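PDB 1T4W: transcription factor cep-1 from Caenorhabditis elegans, which activates transcription from p53-type DNA sites, driving germline apoptosis after DNA damage and supporting correct meiotic chromosome segregation. Local coordinates for residues S16-F21 and W32-C37; C37-Q42 and I135-Q140; R150-L155 and I172-I177. All coordinates share one frame; numbering follows the deposited sequence.

Interaction 1: S16-F21 and W32-C37; sequences SSDMAF and WTKMGC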
loop_
_atom_site.group_PDB
_atom_site.type_symbol
_atom_site.label_atom_id
_atom_site.label_comp_id
_atom_site.label_asym_id
_atom_site.label_seq_id
_atom_site.Cartn_x
_atom_site.Cartn_y
_atom_site.Cartn_z
ATOM N N SER A 16 -8.085 13.976 -9.502
ATOM C CA SER A 16 -9.021 12.882 -9.695
ATOM C C SER A 16 -10.176 12.905 -8.691
ATOM O O SER A 16 -9.994 13.270 -7.532
ATOM C CB SER A 16 -8.289 11.539 -9.565
ATOM O OG SER A 16 -9.217 10.495 -9.359
ATOM N N SER A 17 -11.361 12.507 -9.143
ATOM C CA SER A 17 -12.526 12.444 -8.266
ATOM C C SER A 17 -12.474 11.165 -7.452
ATOM O O SER A 17 -13.015 11.105 -6.356
ATOM C CB SER A 17 -13.832 12.432 -9.075
ATOM O OG SER A 17 -14.040 13.663 -9.742
ATOM N N ASP A 18 -11.804 10.156 -8.000
ATOM C CA ASP A 18 -11.712 8.829 -7.393
ATOM C C ASP A 18 -10.649 8.557 -6.356
ATOM O O ASP A 18 -10.678 7.495 -5.725
ATOM C CB ASP A 18 -11.535 7.776 -8.485
ATOM C CG ASP A 18 -12.642 7.807 -9.492
ATOM O OD1 ASP A 18 -13.678 8.442 -9.198
ATOM O OD2 ASP A 18 -12.468 7.187 -10.560
ATOM N N MET A 19 -9.694 9.469 -6.213
ATOM C CA MET A 19 -8.606 9.281 -5.250
ATOM C C MET A 19 -7.895 10.587 -4.998
ATOM O O MET A 19 -7.962 11.502 -5.811
ATOM C CB MET A 19 -7.608 8.253 -5.780
ATOM C CG MET A 19 -7.132 8.573 -7.198
ATOM S SD MET A 19 -6.294 7.175 -7.982
ATOM C CE MET A 19 -7.717 6.075 -8.281
ATOM N N ALA A 20 -7.177 10.645 -3.883
ATOM C CA ALA A 20 -6.458 11.841 -3.478
ATOM C C ALA A 20 -5.354 11.421 -2.514
ATOM O O ALA A 20 -5.503 10.458 -1.755
ATOM C CB ALA A 20 -7.410 12.798 -2.786
ATOM N N PHE A 21 -4.259 12.166 -2.537
ATOM C CA PHE A 21 -3.096 11.876 -1.710
ATOM C C PHE A 21 -2.658 13.131 -0.993
ATOM O O PHE A 21 -2.804 14.230 -1.518
ATOM C CB PHE A 21 -1.965 11.352 -2.610
ATOM C CG PHE A 21 -0.681 11.069 -1.883
ATOM C CD1 PHE A 21 0.115 12.113 -1.408
ATOM C CD2 PHE A 21 -0.278 9.758 -1.646
ATOM C CE1 PHE A 21 1.290 11.851 -0.705
ATOM C CE2 PHE A 21 0.895 9.486 -0.945
ATOM C CZ PHE A 21 1.677 10.534 -0.473
ATOM N N TRP A 32 -6.636 8.392 -0.024
ATOM C CA TRP A 32 -8.074 8.143 0.060
ATOM C C TRP A 32 -8.406 7.754 -1.363
ATOM O O TRP A 32 -7.962 8.423 -2.296
ATOM C CB TRP A 32 -8.873 9.402 0.428
ATOM C CG TRP A 32 -8.548 9.986 1.794
ATOM C CD1 TRP A 32 -9.220 9.780 2.968
ATOM C CD2 TRP A 32 -7.469 10.866 2.097
ATOM N NE1 TRP A 32 -8.629 10.492 3.988
ATOM C CE2 TRP A 32 -7.547 11.164 3.480
ATOM C CE3 TRP A 32 -6.436 11.431 1.334
ATOM C CZ2 TRP A 32 -6.631 12.005 4.117
ATOM C CZ3 TRP A 32 -5.524 12.267 1.967
ATOM C CH2 TRP A 32 -5.631 12.548 3.346
ATOM N N THR A 33 -9.169 6.681 -1.540
ATOM C CA THR A 33 -9.555 6.240 -2.893
ATOM C C THR A 33 -10.870 5.480 -2.815
ATOM O O THR A 33 -11.238 4.986 -1.749
ATOM C CB THR A 33 -8.475 5.284 -3.498
ATOM O OG1 THR A 33 -8.924 4.736 -4.747
ATOM C CG2 THR A 33 -8.189 4.140 -2.531
ATOM N N LYS A 34 -11.585 5.400 -3.935
ATOM C CA LYS A 34 -12.830 4.630 -3.973
ATOM C C LYS A 34 -12.389 3.198 -4.245
ATOM O O LYS A 34 -11.282 2.985 -4.743
ATOM C CB LYS A 34 -13.713 5.061 -5.149
ATOM C CG LYS A 34 -14.213 6.486 -5.133
ATOM C CD LYS A 34 -15.085 6.638 -6.340
ATOM C CE LYS A 34 -15.548 8.054 -6.534
ATOM N NZ LYS A 34 -16.524 8.078 -7.657
ATOM N N MET A 35 -13.232 2.213 -3.941
ATOM C CA MET A 35 -12.840 0.838 -4.241
ATOM C C MET A 35 -13.059 0.616 -5.744
ATOM O O MET A 35 -13.752 1.397 -6.388
ATOM C CB MET A 35 -13.640 -0.174 -3.397
ATOM C CG MET A 35 -15.107 -0.327 -3.714
ATOM S SD MET A 35 -15.798 -1.842 -2.894
ATOM C CE MET A 35 -15.501 -3.063 -4.160
ATOM N N GLY A 36 -12.453 -0.419 -6.313
ATOM C CA GLY A 36 -12.626 -0.655 -7.739
ATOM C C GLY A 36 -11.938 0.360 -8.645
ATOM O O GLY A 36 -12.238 0.429 -9.829
ATOM N N CYS A 37 -11.025 1.165 -8.113
ATOM C CA CYS A 37 -10.332 2.148 -8.955
ATOM C C CYS A 37 -8.831 1.905 -8.938
ATOM O O CYS A 37 -8.259 1.582 -7.890
ATOM C CB CYS A 37 -10.625 3.589 -8.487
ATOM S SG CYS A 37 -12.382 4.062 -8.687
#
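Asp18 and Lys34 both carry CG anti to the carbonyl carbon (chi1 -57° and -63°), and with the lysine chain extended beyond CG, NZ arrives at OD1 of the aspartate. The salt bridge is long, 3.3 Å from Lys34 NZ to Asp18 OD1, and weak as a hydrogen bond. The two side chains cross obliquely, and CD and CE of the lysine also pass beside OD1. The other carboxylate oxygen, Asp18 OD2, lies 3.6 Å from Cys37 SG. Replacing Lys34 by alanine takes away NZ and the methylenes beside OD1, and is likely to leave the Asp18 carboxylate without its positive mate across the hairpin. The backbones are joined by three bonds: Lys34 N to Asp18 O, and the reciprocal pair between Ala20 and Trp32, with Ala20 N to Trp32 O at 2.8 Å. Ser16 OG accepts from Asp18 N at 2.9 Å, an ST turn just ahead of strand 19-23. Met19 and Thr33, a non-hydrogen-bonded pair, lie side by side with Met19 CB 3.8 Å from Thr33 CB; the methionine bends at chi3 (72°) and lays CE 3.8 Å from Cys37 CB. Ala20 and Trp32 occupy the other face, where Ala20 O meets the indole edge 3.4 Å from Trp32 CE3. Helix 181-194 covers that face, Phe188 meeting the Trp32 ring, while Val39 and Pro40 pack on Met19. This is the open end of an antiparallel beta hairpin, strands 19-23 and 29-33, at the margin of the larger sheet of the p53-like DNA-binding domain.

Interaction 2: C37-Q42 and I135-Q140; sequences CLVPIQ and IIFMCQ. With ZN (zinc ion), chain B.
This contact is an antiparallel strand pairing between the two inner strands of the smaller, four-stranded sheet of the p53-like beta sandwich, at the end nearer the zinc site, where strand 39-46 meets strand 130-137. Val39 and Ile135 form a hydrogen-bonded pair: Val39 N gives to Ile135 O at 2.8 Å with an N-H...O angle of 168°, and Ile135 N returns a bond of the same length to Val39 O. The short strand segments run at 138° to each other. Next to this pair one water accepts from both Cys37 N and Phe137 N, the latter at 2.9 Å, and so links the two backbones; beyond it direct backbone bonding resumes between Gly36 and Phe137. On the face of Val39 and Ile135 the packing is branched aliphatic. CG2 of Ile135, set between its own backbone N and carbonyl carbon because CG1 takes the anti position (chi1 179°), lies 3.7 Å from Val39 CB and equally close to Ile41 CG1. It therefore bridges two residues of the neighbouring strand, while Ile135 CD1 leads away towards Leu155 in the opposing sheet. Val39 CG2 comes to the edge of the Phe137 ring, near its plane, and Phe62 meets that ring as well. Off this face, Leu38 CD2 rests 4.0 Å from Ile136 CB, and Ile136 CG1 lies 3.5 Å from Cys37 O. Strand 3-8 supports Val39 and Ile41, and strand 101-104 flanks Ile135 and Ile136. Beyond the strand, Cys139 joins Cys85, His88 and Cys143 round the zinc ion, its SG anti to the backbone N and 2.4 Å from the metal.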
loop_
_atom_site.group_PDB
_atom_site.type_symbol
_atom_site.label_atom_id
_atom_site.label_comp_id
_atom_site.label_asym_id
_atom_site.label_seq_id
_atom_site.Cartn_x
_atom_site.Cartn_y
_atom_site.Cartn_z
ATOM N N CYS A 37 -11.025 1.165 -8.113
ATOM C CA CYS A 37 -10.332 2.148 -8.955
ATOM C C CYS A 37 -8.831 1.905 -8.938
ATOM O O CYS A 37 -8.259 1.582 -7.890
ATOM C CB CYS A 37 -10.625 3.589 -8.487
ATOM S SG CYS A 37 -12.382 4.062 -8.687
ATOM N N LEU A 38 -8.208 2.065 -10.101
ATOM C CA LEU A 38 -6.768 1.854 -10.258
ATOM C C LEU A 38 -5.974 3.003 -9.679
ATOM O O LEU A 38 -6.063 4.132 -10.159
ATOM C CB LEU A 38 -6.412 1.679 -11.738
ATOM C CG LEU A 38 -7.060 0.436 -12.365
ATOM C CD1 LEU A 38 -6.918 0.481 -13.884
ATOM C CD2 LEU A 38 -6.421 -0.812 -11.787
ATOM N N VAL A 39 -5.224 2.726 -8.621
ATOM C CA VAL A 39 -4.406 3.758 -8.004
ATOM C C VAL A 39 -2.975 3.540 -8.514
ATOM O O VAL A 39 -2.381 2.490 -8.296
ATOM C CB VAL A 39 -4.402 3.666 -6.467
ATOM C CG1 VAL A 39 -3.573 4.802 -5.894
ATOM C CG2 VAL A 39 -5.825 3.705 -5.922
ATOM N N PRO A 40 -2.414 4.542 -9.202
ATOM C CA PRO A 40 -1.054 4.484 -9.756
ATOM C C PRO A 40 0.024 4.698 -8.688
ATOM O O PRO A 40 0.170 5.785 -8.141
ATOM C CB PRO A 40 -1.065 5.589 -10.820
ATOM C CG PRO A 40 -1.986 6.627 -10.205
ATOM C CD PRO A 40 -3.107 5.799 -9.577
ATOM N N ILE A 41 0.760 3.638 -8.390
ATOM C CA ILE A 41 1.816 3.682 -7.379
ATOM C C ILE A 41 3.207 3.667 -8.024
ATOM O O ILE A 41 3.430 3.039 -9.073
ATOM C CB ILE A 41 1.771 2.443 -6.431
ATOM C CG1 ILE A 41 0.410 2.337 -5.724
ATOM C CG2 ILE A 41 2.961 2.498 -5.418
ATOM C CD1 ILE A 41 0.088 3.509 -4.765
ATOM N N GLN A 42 4.132 4.377 -7.402
ATOM C CA GLN A 42 5.515 4.358 -7.869
ATOM C C GLN A 42 6.385 4.109 -6.648
ATOM O O GLN A 42 6.335 4.881 -5.696
ATOM C CB GLN A 42 5.921 5.696 -8.479
ATOM C CG GLN A 42 5.114 6.078 -9.705
ATOM C CD GLN A 42 5.834 7.107 -10.551
ATOM O OE1 GLN A 42 6.285 8.139 -10.044
ATOM N NE2 GLN A 42 5.952 6.828 -11.847
ATOM N N ILE A 135 -2.558 -0.294 -8.013
ATOM C CA ILE A 135 -3.120 -1.172 -7.007
ATOM C C ILE A 135 -4.620 -0.869 -7.023
ATOM O O ILE A 135 -5.029 0.275 -7.264
ATOM C CB ILE A 135 -2.541 -0.910 -5.610
ATOM C CG1 ILE A 135 -3.193 -1.860 -4.605
ATOM C CG2 ILE A 135 -2.745 0.538 -5.230
ATOM C CD1 ILE A 135 -2.435 -1.983 -3.281
ATOM N N ILE A 136 -5.448 -1.888 -6.809
ATOM C CA ILE A 136 -6.888 -1.663 -6.804
ATOM C C ILE A 136 -7.492 -2.403 -5.603
ATOM O O ILE A 136 -7.145 -3.557 -5.343
ATOM C CB ILE A 136 -7.517 -2.111 -8.168
ATOM C CG1 ILE A 136 -9.022 -1.848 -8.155
ATOM C CG2 ILE A 136 -7.263 -3.611 -8.423
ATOM C CD1 ILE A 136 -9.699 -2.222 -9.461
ATOM N N PHE A 137 -8.345 -1.715 -4.844
ATOM C CA PHE A 137 -8.969 -2.283 -3.636
ATOM C C PHE A 137 -10.372 -2.776 -3.965
ATOM O O PHE A 137 -11.175 -2.053 -4.557
ATOM C CB PHE A 137 -8.989 -1.224 -2.531
ATOM C CG PHE A 137 -7.622 -0.727 -2.175
ATOM C CD1 PHE A 137 -6.805 -1.459 -1.306
ATOM C CD2 PHE A 137 -7.113 0.417 -2.766
ATOM C CE1 PHE A 137 -5.479 -1.055 -1.036
ATOM C CE2 PHE A 137 -5.786 0.839 -2.508
ATOM C CZ PHE A 137 -4.968 0.098 -1.641
ATOM N N MET A 138 -10.653 -4.023 -3.596
ATOM C CA MET A 138 -11.934 -4.621 -3.917
ATOM C C MET A 138 -12.875 -4.823 -2.734
ATOM O O MET A 138 -13.727 -5.705 -2.741
ATOM C CB MET A 138 -11.711 -5.931 -4.678
ATOM C CG MET A 138 -11.046 -5.720 -6.050
ATOM S SD MET A 138 -11.935 -4.525 -7.109
ATOM C CE MET A 138 -13.375 -5.500 -7.530
ATOM N N CYS A 139 -12.710 -3.994 -1.713
ATOM C CA CYS A 139 -13.585 -4.034 -0.550
ATOM C C CYS A 139 -13.363 -2.654 0.041
ATOM O O CYS A 139 -12.465 -1.922 -0.391
ATOM C CB CYS A 139 -13.183 -5.176 0.395
ATOM S SG CYS A 139 -14.188 -5.383 1.884
ATOM N N GLN A 140 -14.173 -2.255 0.998
ATOM C CA GLN A 140 -13.974 -0.921 1.521
ATOM C C GLN A 140 -14.258 -0.777 3.001
ATOM O O GLN A 140 -14.776 -1.690 3.650
ATOM C CB GLN A 140 -14.822 0.041 0.707
ATOM C CG GLN A 140 -16.301 -0.167 0.864
ATOM C CD GLN A 140 -17.067 0.594 -0.180
ATOM O OE1 GLN A 140 -16.707 1.715 -0.523
ATOM N NE2 GLN A 140 -18.133 -0.005 -0.690
HETATM ZN ZN ZN B . -16.451 -5.485 1.229
HETATM O O HOH W 1 -9.380 0.947 -5.566
#

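Interaction 3: R150-L155 and I172-I177; sequences RKTMCL and IKQVRI
Backbone bonds pair Leu155 with Ile172 and tie Met153 to Val175. Ile172 N gives to Leu155 O at 2.8 Å, in the carbonyl plane, whereas the return bond from Leu155 N is weak. Val175 N gives to Met153 O at 3.0 Å, and the donor stands 35° out of the carbonyl plane; the chain turns a corner at Lys173, two residues earlier. Beside that bond a water accepts from Met153 N and donates to Val175 O at 2.7 Å.

Apolar contacts fill the face shared by these four residues. Leu155 and Ile172 lie side by side, CD2 meeting CD1 at 3.9 Å, while Leu155 CB touches Val175 CG2. Met153, extended beyond CG (chi2 -176°), reaches along the sheet until SD meets Ile177 CD1 at 3.9 Å, the two chains crossing at about a right angle. Thr152 and Gln174 cross likewise, Thr152 CG2 packing on Gln174 CB at 3.8 Å.

A second water joins three polar side chains: it accepts from Lys173 NZ, donates to Gln174 OE1 at 2.8 Å and makes a weak link to Thr152 OG1. Lys173 NZ is also hydrogen-bonded to Tyr30 OH.

Direct bonds thus join the strands before and after the corner, and a water adds a link between Met153 and Val175. With backbone polar groups met in this way, the aliphatic side chains can pack inward, Leu155 against Ile135 and Ile177 against Phe137 of the other sheet.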
loop_
_atom_site.group_PDB
_atom_site.type_symbol
_atom_site.label_atom_id
_atom_site.label_comp_id
_atom_site.label_asym_id
_atom_site.label_seq_id
_atom_site.Cartn_x
_atom_site.Cartn_y
_atom_site.Cartn_z
ATOM N N ARG A 150 -12.090 1.160 12.979
ATOM C CA ARG A 150 -11.303 2.065 13.811
ATOM C C ARG A 150 -9.800 1.846 13.664
ATOM O O ARG A 150 -8.993 2.704 14.021
ATOM C CB ARG A 150 -11.722 1.912 15.273
ATOM C CG ARG A 150 -13.141 2.399 15.525
ATOM C CD ARG A 150 -13.558 2.253 16.979
ATOM N NE ARG A 150 -14.855 2.880 17.236
ATOM C CZ ARG A 150 -15.085 4.189 17.154
ATOM N NH1 ARG A 150 -14.105 5.022 16.823
ATOM N NH2 ARG A 150 -16.296 4.667 17.405
ATOM N N LYS A 151 -9.415 0.687 13.149
ATOM C CA LYS A 151 -8.005 0.422 12.934
ATOM C C LYS A 151 -7.578 1.210 11.695
ATOM O O LYS A 151 -8.409 1.678 10.923
ATOM C CB LYS A 151 -7.780 -1.077 12.740
ATOM C CG LYS A 151 -8.202 -1.892 13.958
ATOM C CD LYS A 151 -7.943 -3.372 13.780
ATOM C CE LYS A 151 -8.435 -4.157 14.986
ATOM N NZ LYS A 151 -8.314 -5.630 14.775
ATOM N N THR A 152 -6.281 1.383 11.519
ATOM C CA THR A 152 -5.769 2.113 10.376
ATOM C C THR A 152 -5.249 1.111 9.340
ATOM O O THR A 152 -4.529 0.169 9.689
ATOM C CB THR A 152 -4.635 3.031 10.825
ATOM O OG1 THR A 152 -5.116 3.868 11.878
ATOM C CG2 THR A 152 -4.133 3.903 9.673
ATOM N N MET A 153 -5.639 1.284 8.079
ATOM C CA MET A 153 -5.155 0.388 7.017
ATOM C C MET A 153 -3.866 1.009 6.497
ATOM O O MET A 153 -3.777 2.228 6.377
ATOM C CB MET A 153 -6.175 0.268 5.901
ATOM C CG MET A 153 -7.479 -0.317 6.366
ATOM S SD MET A 153 -8.587 -0.546 4.979
ATOM C CE MET A 153 -9.998 -1.258 5.797
ATOM N N CYS A 154 -2.896 0.161 6.165
ATOM C CA CYS A 154 -1.565 0.590 5.744
ATOM C C CYS A 154 -1.005 -0.185 4.538
ATOM O O CYS A 154 -1.033 -1.423 4.526
ATOM C CB CYS A 154 -0.620 0.413 6.937
ATOM S SG CYS A 154 1.098 0.854 6.613
ATOM N N LEU A 155 -0.531 0.534 3.521
ATOM C CA LEU A 155 0.047 -0.108 2.326
ATOM C C LEU A 155 1.556 -0.068 2.544
ATOM O O LEU A 155 2.160 1.022 2.576
ATOM C CB LEU A 155 -0.299 0.678 1.045
ATOM C CG LEU A 155 0.304 0.085 -0.247
ATOM C CD1 LEU A 155 -0.237 -1.334 -0.428
ATOM C CD2 LEU A 155 -0.050 0.945 -1.470
ATOM N N ILE A 172 2.550 3.748 3.099
ATOM C CA ILE A 172 1.607 4.849 3.084
ATOM C C ILE A 172 0.946 4.631 4.453
ATOM O O ILE A 172 0.252 3.637 4.689
ATOM C CB ILE A 172 0.588 4.718 1.983
ATOM C CG1 ILE A 172 1.300 4.928 0.635
ATOM C CG2 ILE A 172 -0.535 5.789 2.181
ATOM C CD1 ILE A 172 0.434 4.703 -0.570
ATOM N N LYS A 173 1.222 5.556 5.355
ATOM C CA LYS A 173 0.766 5.489 6.736
ATOM C C LYS A 173 -0.715 5.226 6.916
ATOM O O LYS A 173 -1.122 4.438 7.772
ATOM C CB LYS A 173 1.211 6.778 7.442
ATOM C CG LYS A 173 1.063 6.784 8.953
ATOM C CD LYS A 173 -0.148 7.561 9.335
ATOM C CE LYS A 173 -0.263 7.756 10.855
ATOM N NZ LYS A 173 -1.483 8.574 11.150
ATOM N N GLN A 174 -1.543 5.889 6.128
ATOM C CA GLN A 174 -2.966 5.628 6.228
ATOM C C GLN A 174 -3.626 5.625 4.868
ATOM O O GLN A 174 -3.468 6.559 4.083
ATOM C CB GLN A 174 -3.692 6.656 7.126
ATOM C CG GLN A 174 -5.220 6.541 7.028
ATOM C CD GLN A 174 -5.934 7.640 7.787
ATOM O OE1 GLN A 174 -5.857 7.673 9.001
ATOM N NE2 GLN A 174 -6.614 8.560 7.074
ATOM N N VAL A 175 -4.371 4.557 4.615
ATOM C CA VAL A 175 -5.123 4.403 3.397
ATOM C C VAL A 175 -6.592 4.250 3.796
ATOM O O VAL A 175 -6.946 3.435 4.671
ATOM C CB VAL A 175 -4.679 3.144 2.619
ATOM C CG1 VAL A 175 -5.632 2.892 1.461
ATOM C CG2 VAL A 175 -3.257 3.318 2.101
ATOM N N ARG A 176 -7.456 5.047 3.186
ATOM C CA ARG A 176 -8.875 4.916 3.476
ATOM C C ARG A 176 -9.618 4.681 2.175
ATOM O O ARG A 176 -9.382 5.373 1.194
ATOM C CB ARG A 176 -9.417 6.166 4.190
ATOM C CG ARG A 176 -9.011 6.256 5.644
ATOM C CD ARG A 176 -9.788 7.373 6.355
ATOM N NE ARG A 176 -11.201 7.023 6.479
ATOM C CZ ARG A 176 -12.180 7.904 6.626
ATOM N NH1 ARG A 176 -11.909 9.200 6.667
ATOM N NH2 ARG A 176 -13.429 7.484 6.745
ATOM N N ILE A 177 -10.493 3.681 2.168
ATOM C CA ILE A 177 -11.271 3.347 0.987
ATOM C C ILE A 177 -12.688 3.803 1.333
ATOM O O ILE A 177 -13.404 3.159 2.104
ATOM C CB ILE A 177 -11.181 1.835 0.696
ATOM C CG1 ILE A 177 -9.708 1.443 0.482
ATOM C CG2 ILE A 177 -11.956 1.509 -0.578
ATOM C CD1 ILE A 177 -9.271 0.251 1.272
HETATM O O HOH W 2 -3.985 6.898 10.909
HETATM O O HOH W 3 -7.358 3.482 7.312
#

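Overall arrangement
From the N terminus, interaction 1 comes first, closing the short hairpin between strands 19-23 and 29-33. Cys37 ends it and begins interaction 2, which spans over ninety residues to bring strand 130-137, and the zinc loop after it, beside strand 39-46. Interaction 3 then closes the hairpin of strands 152-160 and 166-177. The three follow in series, neither nested nor crossed. Interactions 1 and 3 share the larger sheet, joined where Thr33 N meets Arg176 O; interaction 2 lies in the smaller one. Gly36 N to Phe137 O links the first two, and Ile135 against Leu155 with Phe137 against Ile177 packs the sheets together.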